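Local atomic coordinates of aggregative adherence fimbrial subunit AggA (Escherichia coli O104:H4 str. C227-11, PDB entry 4PH8), a protein that is the major pilin subunit of aggregative adherence fimbriae type I, which probably polymerises by donor-strand exchange into surface fibres that mediate host adhesion, including fibronectin binding. Residues Gln74-Ala86 with Leu108-Ile122. Sequence-based numbering, arbitrary orientation.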
loop_
_atom_site.group_PDB
_atom_site.type_symbol
_atom_site.label_atom_id
_atom_site.label_comp_id
_atom_site.label_asym_id
_atom_site.label_seq_id
_atom_site.Cartn_x
_atom_site.Cartn_y
_atom_site.Cartn_z
ATOM N N GLN A 74 1.229 -16.853 12.706
ATOM C CA GLN A 74 0.381 -17.083 11.538
ATOM C C GLN A 74 0.234 -15.798 10.723
ATOM O O GLN A 74 -0.468 -14.862 11.123
ATOM C CB GLN A 74 -0.997 -17.569 11.966
ATOM C CG GLN A 74 -2.029 -17.746 10.868
ATOM C CD GLN A 74 -1.561 -18.644 9.749
ATOM O OE1 GLN A 74 -1.062 -19.740 9.991
ATOM N NE2 GLN A 74 -1.728 -18.181 8.507
ATOM N N LYS A 75 0.882 -15.771 9.567
ATOM C CA LYS A 75 0.903 -14.573 8.745
ATOM C C LYS A 75 1.373 -14.923 7.356
ATOM O O LYS A 75 2.032 -15.937 7.165
ATOM C CB LYS A 75 1.826 -13.522 9.368
ATOM C CG LYS A 75 3.259 -13.991 9.600
ATOM C CD LYS A 75 4.168 -12.848 10.027
ATOM C CE LYS A 75 4.439 -12.839 11.523
ATOM N NZ LYS A 75 5.529 -11.872 11.853
ATOM N N TYR A 76 1.039 -14.086 6.378
ATOM C CA TYR A 76 1.602 -14.259 5.045
ATOM C C TYR A 76 2.230 -12.973 4.595
ATOM O O TYR A 76 1.615 -11.914 4.672
ATOM C CB TYR A 76 0.575 -14.792 4.049
ATOM C CG TYR A 76 0.286 -16.263 4.282
ATOM C CD1 TYR A 76 1.319 -17.216 4.266
ATOM C CD2 TYR A 76 -1.006 -16.702 4.540
ATOM C CE1 TYR A 76 1.062 -18.560 4.506
ATOM C CE2 TYR A 76 -1.271 -18.036 4.775
ATOM C CZ TYR A 76 -0.239 -18.963 4.756
ATOM O OH TYR A 76 -0.524 -20.300 4.987
ATOM N N THR A 77 3.489 -13.084 4.200
ATOM C CA THR A 77 4.257 -11.963 3.710
ATOM C C THR A 77 4.080 -11.958 2.204
ATOM O O THR A 77 4.376 -12.944 1.533
ATOM C CB THR A 77 5.729 -12.132 4.113
ATOM O OG1 THR A 77 5.804 -12.249 5.541
ATOM C CG2 THR A 77 6.567 -10.959 3.654
ATOM N N LEU A 78 3.573 -10.848 1.681
ATOM C CA LEU A 78 3.106 -10.781 0.302
ATOM C C LEU A 78 3.906 -9.754 -0.484
ATOM O O LEU A 78 4.166 -8.641 -0.011
ATOM C CB LEU A 78 1.610 -10.447 0.270
ATOM C CG LEU A 78 0.699 -11.391 1.072
ATOM C CD1 LEU A 78 -0.721 -10.870 1.132
ATOM C CD2 LEU A 78 0.714 -12.784 0.462
ATOM N N ASN A 79 4.312 -10.145 -1.681
ATOM C CA ASN A 79 5.065 -9.256 -2.553
ATOM C C ASN A 79 4.103 -8.480 -3.454
ATOM O O ASN A 79 3.306 -9.088 -4.178
ATOM C CB ASN A 79 6.034 -10.052 -3.405
ATOM C CG ASN A 79 7.080 -9.177 -4.072
ATOM O OD1 ASN A 79 7.515 -8.155 -3.526
ATOM N ND2 ASN A 79 7.507 -9.586 -5.245
ATOM N N PRO A 80 4.161 -7.140 -3.402
ATOM C CA PRO A 80 3.222 -6.368 -4.212
ATOM C C PRO A 80 3.510 -6.352 -5.709
ATOM O O PRO A 80 4.661 -6.475 -6.148
ATOM C CB PRO A 80 3.334 -4.937 -3.667
ATOM C CG PRO A 80 4.528 -4.914 -2.802
ATOM C CD PRO A 80 4.953 -6.307 -2.485
ATOM N N SER A 81 2.433 -6.158 -6.460
ATOM C CA SER A 81 2.470 -5.711 -7.840
ATOM C C SER A 81 2.020 -4.267 -7.884
ATOM O O SER A 81 1.156 -3.861 -7.110
ATOM C CB SER A 81 1.542 -6.574 -8.677
ATOM O OG SER A 81 2.027 -7.896 -8.661
ATOM N N ILE A 82 2.604 -3.508 -8.796
ATOM C CA ILE A 82 2.414 -2.069 -8.859
ATOM C C ILE A 82 2.112 -1.638 -10.284
ATOM O O ILE A 82 2.426 -2.346 -11.261
ATOM C CB ILE A 82 3.630 -1.314 -8.275
ATOM C CG1 ILE A 82 4.885 -1.489 -9.144
ATOM C CG2 ILE A 82 3.855 -1.759 -6.840
ATOM C CD1 ILE A 82 6.106 -0.737 -8.617
ATOM N N ASP A 83 1.480 -0.476 -10.411
ATOM C CA ASP A 83 1.149 0.019 -11.744
ATOM C C ASP A 83 2.411 0.350 -12.564
ATOM O O ASP A 83 3.528 0.469 -12.043
ATOM C CB ASP A 83 0.152 1.187 -11.682
ATOM C CG ASP A 83 0.755 2.492 -11.194
ATOM O OD1 ASP A 83 1.656 3.007 -11.882
ATOM O OD2 ASP A 83 0.282 3.049 -10.165
ATOM N N GLY A 84 2.218 0.479 -13.862
ATOM C CA GLY A 84 3.330 0.650 -14.763
ATOM C C GLY A 84 4.127 1.918 -14.602
ATOM O O GLY A 84 5.257 2.000 -15.115
ATOM N N GLY A 85 3.560 2.913 -13.920
ATOM C CA GLY A 85 4.266 4.164 -13.690
ATOM C C GLY A 85 4.994 4.279 -12.366
ATOM O O GLY A 85 5.640 5.285 -12.096
ATOM N N ALA A 86 4.868 3.254 -11.536
ATOM C CA ALA A 86 5.468 3.237 -10.198
ATOM C C ALA A 86 6.787 2.484 -10.260
ATOM O O ALA A 86 7.126 1.886 -11.280
ATOM C CB ALA A 86 4.524 2.564 -9.217
ATOM N N LEU A 108 -0.997 6.210 -7.533
ATOM C CA LEU A 108 -0.191 5.017 -7.342
ATOM C C LEU A 108 -1.128 3.884 -6.961
ATOM O O LEU A 108 -1.871 4.002 -5.986
ATOM C CB LEU A 108 0.797 5.239 -6.210
ATOM C CG LEU A 108 1.625 4.046 -5.723
ATOM C CD1 LEU A 108 2.334 3.364 -6.867
ATOM C CD2 LEU A 108 2.632 4.531 -4.692
ATOM N N ASN A 109 -1.107 2.804 -7.735
ATOM C CA ASN A 109 -1.919 1.625 -7.454
ATOM C C ASN A 109 -1.001 0.427 -7.249
ATOM O O ASN A 109 0.002 0.248 -7.963
ATOM C CB ASN A 109 -2.918 1.343 -8.601
ATOM C CG ASN A 109 -4.181 2.200 -8.526
ATOM O OD1 ASN A 109 -5.046 1.942 -7.698
ATOM N ND2 ASN A 109 -4.298 3.207 -9.401
ATOM N N ALA A 110 -1.332 -0.375 -6.249
ATOM C CA ALA A 110 -0.608 -1.603 -5.946
ATOM C C ALA A 110 -1.564 -2.645 -5.404
ATOM O O ALA A 110 -2.604 -2.326 -4.801
ATOM C CB ALA A 110 0.501 -1.362 -4.945
ATOM N N SER A 111 -1.190 -3.896 -5.623
ATOM C CA SER A 111 -1.976 -5.023 -5.141
ATOM C C SER A 111 -1.138 -6.225 -4.696
ATOM O O SER A 111 0.035 -6.364 -5.043
ATOM C CB SER A 111 -2.958 -5.455 -6.217
ATOM O OG SER A 111 -2.285 -6.047 -7.307
ATOM N N VAL A 112 -1.753 -7.056 -3.859
ATOM C CA VAL A 112 -1.203 -8.359 -3.508
ATOM C C VAL A 112 -2.313 -9.375 -3.655
ATOM O O VAL A 112 -3.487 -9.017 -3.829
ATOM C CB VAL A 112 -0.620 -8.411 -2.074
ATOM C CG1 VAL A 112 0.620 -7.535 -1.958
ATOM C CG2 VAL A 112 -1.667 -8.057 -1.008
ATOM N N SER A 113 -1.942 -10.644 -3.580
ATOM C CA SER A 113 -2.914 -11.720 -3.676
ATOM C C SER A 113 -2.537 -12.861 -2.751
ATOM O O SER A 113 -1.348 -13.174 -2.580
ATOM C CB SER A 113 -2.997 -12.223 -5.117
ATOM O OG SER A 113 -4.025 -13.195 -5.245
ATOM N N VAL A 114 -3.549 -13.449 -2.126
ATOM C CA VAL A 114 -3.372 -14.690 -1.390
ATOM C C VAL A 114 -3.960 -15.808 -2.246
ATOM O O VAL A 114 -5.123 -15.747 -2.650
ATOM C CB VAL A 114 -4.040 -14.665 0.005
ATOM C CG1 VAL A 114 -4.050 -16.068 0.615
ATOM C CG2 VAL A 114 -3.317 -13.699 0.929
ATOM N N ASN A 115 -3.127 -16.806 -2.532
ATOM C CA ASN A 115 -3.536 -18.010 -3.251
ATOM C C ASN A 115 -3.747 -19.121 -2.228
ATOM O O ASN A 115 -2.771 -19.654 -1.681
ATOM C CB ASN A 115 -2.447 -18.415 -4.255
ATOM C CG ASN A 115 -2.861 -19.564 -5.162
ATOM O OD1 ASN A 115 -3.997 -20.061 -5.123
ATOM N ND2 ASN A 115 -1.923 -19.991 -6.002
ATOM N N PRO A 116 -5.015 -19.464 -1.944
ATOM C CA PRO A 116 -5.254 -20.525 -0.954
ATOM C C PRO A 116 -4.614 -21.864 -1.324
ATOM O O PRO A 116 -4.343 -22.655 -0.457
ATOM C CB PRO A 116 -6.781 -20.653 -0.924
ATOM C CG PRO A 116 -7.294 -19.369 -1.478
ATOM C CD PRO A 116 -6.277 -18.934 -2.489
ATOM N N LYS A 117 -4.369 -22.094 -2.610
ATOM C CA LYS A 117 -3.792 -23.353 -3.078
ATOM C C LYS A 117 -2.338 -23.558 -2.630
ATOM O O LYS A 117 -1.914 -24.694 -2.397
ATOM C CB LYS A 117 -3.897 -23.432 -4.603
ATOM C CG LYS A 117 -5.329 -23.387 -5.118
ATOM C CD LYS A 117 -5.389 -23.547 -6.628
ATOM C CE LYS A 117 -6.822 -23.713 -7.111
ATOM N NZ LYS A 117 -6.888 -24.152 -8.534
ATOM N N THR A 118 -1.581 -22.470 -2.512
ATOM C CA THR A 118 -0.192 -22.539 -2.051
ATOM C C THR A 118 0.018 -21.951 -0.651
ATOM O O THR A 118 1.084 -22.128 -0.057
ATOM C CB THR A 118 0.745 -21.819 -3.036
ATOM O OG1 THR A 118 0.325 -20.458 -3.189
ATOM C CG2 THR A 118 0.729 -22.516 -4.399
ATOM N N GLN A 119 -0.995 -21.258 -0.133
ATOM C CA GLN A 119 -0.915 -20.589 1.165
ATOM C C GLN A 119 -2.172 -20.931 1.943
ATOM O O GLN A 119 -3.234 -20.384 1.671
ATOM C CB GLN A 119 -0.807 -19.069 0.972
ATOM C CG GLN A 119 0.483 -18.621 0.279
ATOM C CD GLN A 119 0.355 -17.280 -0.430
ATOM O OE1 GLN A 119 -0.598 -17.044 -1.180
ATOM N NE2 GLN A 119 1.328 -16.397 -0.209
ATOM N N VAL A 120 -2.048 -21.849 2.898
ATOM C CA VAL A 120 -3.218 -22.409 3.586
ATOM C C VAL A 120 -4.030 -21.378 4.381
ATOM O O VAL A 120 -3.486 -20.531 5.098
ATOM C CB VAL A 120 -2.840 -23.608 4.493
ATOM C CG1 VAL A 120 -2.003 -23.166 5.690
ATOM C CG2 VAL A 120 -4.090 -24.346 4.956
ATOM N N LEU A 121 -5.348 -21.511 4.256
ATOM C CA LEU A 121 -6.320 -20.588 4.822
ATOM C C LEU A 121 -6.785 -21.097 6.198
ATOM O O LEU A 121 -7.355 -22.181 6.300
ATOM C CB LEU A 121 -7.512 -20.492 3.864
ATOM C CG LEU A 121 -8.062 -19.123 3.468
ATOM C CD1 LEU A 121 -6.968 -18.179 2.976
ATOM C CD2 LEU A 121 -9.125 -19.324 2.393
ATOM N N ILE A 122 -6.519 -20.312 7.241
ATOM C CA ILE A 122 -6.928 -20.622 8.609
ATOM C C ILE A 122 -8.088 -19.711 9.018
ATOM O O ILE A 122 -8.022 -18.499 8.791
ATOM C CB ILE A 122 -5.761 -20.383 9.592
ATOM C CG1 ILE A 122 -4.455 -20.996 9.056
ATOM C CG2 ILE A 122 -6.100 -20.912 10.980
ATOM C CD1 ILE A 122 -4.556 -22.454 8.648
HETATM O O HOH W 1 1.206 -10.870 -3.498
HETATM O O HOH W 2 -2.220 4.008 -11.424
#
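In the beta sandwich of this fimbrial subunit, strand 75-82 switches partners at Asn-79 and Pro-80: residues 75-78 pair with strand 52-68, whereas Ser-81 and Ile-82 pair antiparallel with strand 108-114. Ser-81 and Ser-111 form the hydrogen-bonded pair, Ser-81 N to Ser-111 O and Ser-111 N to Ser-81 O both measuring 2.8 Å. Ile-82 and Ala-110 follow as the non-hydrogen-bonded pair, Ile-82 CG2 resting on Ala-110 CB at 3.9 Å. Asp-83 prolongs the pairing with its carboxylate: OD2 takes the backbone N of Asn-109 at 2.8 Å on its anti lone pair, in a nearly straight bond (167°), while Asp-83 N gives to Asn-109 O. The chi1 of 73°, which sets CG between the backbone N and carbonyl carbon, lets the two oxygens work in different directions: OD2 toward Asn-109, OD1 back to Gly-85 N in an Asx turn; OD1 also forms a salt bridge with Lys-99. A type I turn from Asp-83 to Ala-86 closes this end. Toward the other end the backbones part. A water takes the N-H of Ser-113 and donates to Asn-79 O; past it, Leu-78 packs across between the diverging strands, CD1 meeting Val-112 CG2 (3.7 Å) and Val-114 CG2. Farther along, Tyr-76 lays one ring face against Gln-119, whose CB sits 3.9 Å from the centroid in a CH-pi contact; Gln-119 OE1 in turn accepts Asn-115 N, tying that side chain back to its own turn. Tyr-76 OH donates to Val-120 O at 3.0 Å, in the carbonyl plane on a lone pair. Such a strand, leaving strand 52-68 for strand 108-114 as if bridging two layers, is consistent with the immunoglobulin-like beta sandwich of chaperone-usher pilins.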